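Local structure of Blr6230 protein (Bradyrhizobium diazoefficiens USDA 110, 5NGG) at residues Y48-G51 with A56-V59. The protein is a subclass B3 metallo-beta-lactamase, a zinc-dependent hydrolase that probably inactivates beta-lactam antibiotics by opening their ring. Numbering follows the deposited sequence. Where two conformers were deposited one is given.
Sequences YYVG and AVYV
Residues 48-51 and 56-59 form the loop end of an antiparallel beta hairpin, strands 47-49 and 58-62, in the larger sheet of the metallo-beta-lactamase fold. Y48 and V59 are a hydrogen-bonded pair: Y48 N reaches V59 O at 2.8 Å, and V59 N returns to Y48 O at 2.9 Å. Y48 O also receives a CA-H...O contact from Y58 CA, 3.1 Å away. Y49 and Y58 follow as a non-hydrogen-bonded pair. Beyond them the strands give way to loop, yet V50 N still hydrogen-bonds V57 O at 2.9 Å.

On one face of the hairpin, Y49 turns an edge toward the face of Y58 in an offset T-shaped pair, planes at 88° and centroids 5.8 Å apart. With CG anti to the backbone N (chi1 -172°), the Y49 ring runs toward the loop, where CE2 lies 3.6 Å from A56 CB. V57 O lies above one face of this ring, offset toward the rim on the CG side. The Y49 hydroxyl bonds T52 O within the connecting loop, fixing the far end of the ring. On the side of V59, V50 CG2 touches both V57 CG1 (3.7 Å) and V59 CG2, joining the three valines in an apolar cluster. V59 O lies in the plane of the Y48 ring, at its edge.

The valine side packs on helix 77-86 through I80 and I84, while strand 65-69 continues the sheet beyond strand 58-62. Opposite, Y58 meets F199 edge-to-face and its hydroxyl bonds G240 O and Y246 OH, linking the hairpin to the second sheet. A56 is hydrogen-bonded through its backbone to P241, and its side chain lies about 6 Å from that of the zinc ligand H242.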
loop_
_atom_site.group_PDB
_atom_site.type_symbol
_atom_site.label_atom_id
_atom_site.label_comp_id
_atom_site.label_asym_id
_atom_site.label_seq_id
_atom_site.Cartn_x
_atom_site.Cartn_y
_atom_site.Cartn_z
ATOM N N TYR A 48 10.935 -5.865 6.211
ATOM C CA TYR A 48 11.338 -6.899 5.257
ATOM C C TYR A 48 10.354 -6.891 4.079
ATOM O O TYR A 48 9.134 -6.831 4.283
ATOM C CB TYR A 48 11.324 -8.301 5.895
ATOM C CG TYR A 48 12.285 -8.449 7.057
ATOM C CD1 TYR A 48 12.004 -7.893 8.301
ATOM C CD2 TYR A 48 13.508 -9.110 6.897
ATOM C CE1 TYR A 48 12.902 -7.988 9.354
ATOM C CE2 TYR A 48 14.405 -9.220 7.953
ATOM C CZ TYR A 48 14.098 -8.664 9.172
ATOM O OH TYR A 48 14.997 -8.753 10.221
ATOM N N TYR A 49 10.882 -6.971 2.859
ATOM C CA TYR A 49 10.058 -7.052 1.643
ATOM C C TYR A 49 9.736 -8.508 1.361
ATOM O O TYR A 49 10.652 -9.325 1.280
ATOM C CB TYR A 49 10.830 -6.443 0.458
ATOM C CG TYR A 49 10.001 -6.302 -0.794
ATOM C CD1 TYR A 49 9.825 -7.373 -1.677
ATOM C CD2 TYR A 49 9.384 -5.109 -1.105
ATOM C CE1 TYR A 49 9.043 -7.262 -2.826
ATOM C CE2 TYR A 49 8.606 -4.988 -2.267
ATOM C CZ TYR A 49 8.421 -6.056 -3.117
ATOM O OH TYR A 49 7.632 -5.851 -4.223
ATOM N N VAL A 50 8.445 -8.842 1.212
ATOM C CA VAL A 50 7.968 -10.207 0.927
ATOM C C VAL A 50 6.951 -10.227 -0.221
ATOM O O VAL A 50 6.199 -11.198 -0.384
ATOM C CB VAL A 50 7.398 -10.914 2.184
ATOM C CG1 VAL A 50 8.478 -11.104 3.237
ATOM C CG2 VAL A 50 6.226 -10.142 2.768
ATOM N N GLY A 51 6.923 -9.160 -1.028
ATOM C CA GLY A 51 5.949 -9.054 -2.124
ATOM C C GLY A 51 6.402 -9.740 -3.405
ATOM O O GLY A 51 7.286 -10.610 -3.432
ATOM N N ALA A 56 4.010 -4.695 -3.672
ATOM C CA ALA A 56 4.869 -4.669 -2.475
ATOM C C ALA A 56 4.076 -5.098 -1.250
ATOM O O ALA A 56 2.987 -4.578 -0.985
ATOM C CB ALA A 56 5.406 -3.259 -2.286
ATOM N N VAL A 57 4.665 -6.011 -0.485
ATOM C CA VAL A 57 4.114 -6.529 0.776
ATOM C C VAL A 57 5.284 -6.520 1.741
ATOM O O VAL A 57 6.410 -6.819 1.319
ATOM C CB VAL A 57 3.543 -7.966 0.598
ATOM C CG1 VAL A 57 3.004 -8.491 1.934
ATOM C CG2 VAL A 57 2.461 -7.973 -0.477
ATOM N N TYR A 58 5.026 -6.224 3.015
ATOM C CA TYR A 58 6.108 -6.138 3.986
ATOM C C TYR A 58 5.746 -6.880 5.263
ATOM O O TYR A 58 4.595 -6.947 5.669
ATOM C CB TYR A 58 6.435 -4.687 4.349
ATOM C CG TYR A 58 6.579 -3.769 3.170
ATOM C CD1 TYR A 58 5.462 -3.186 2.585
ATOM C CD2 TYR A 58 7.826 -3.461 2.628
ATOM C CE1 TYR A 58 5.571 -2.347 1.484
ATOM C CE2 TYR A 58 7.946 -2.601 1.545
ATOM C CZ TYR A 58 6.815 -2.052 0.979
ATOM O OH TYR A 58 6.952 -1.205 -0.104
ATOM N N VAL A 59 6.787 -7.438 5.891
ATOM C CA VAL A 59 6.757 -7.906 7.292
ATOM C C VAL A 59 7.543 -6.917 8.141
ATOM O O VAL A 59 8.654 -6.488 7.781
ATOM C CB VAL A 59 7.378 -9.314 7.449
ATOM C CG1 VAL A 59 7.543 -9.703 8.920
ATOM C CG2 VAL A 59 6.508 -10.343 6.763
#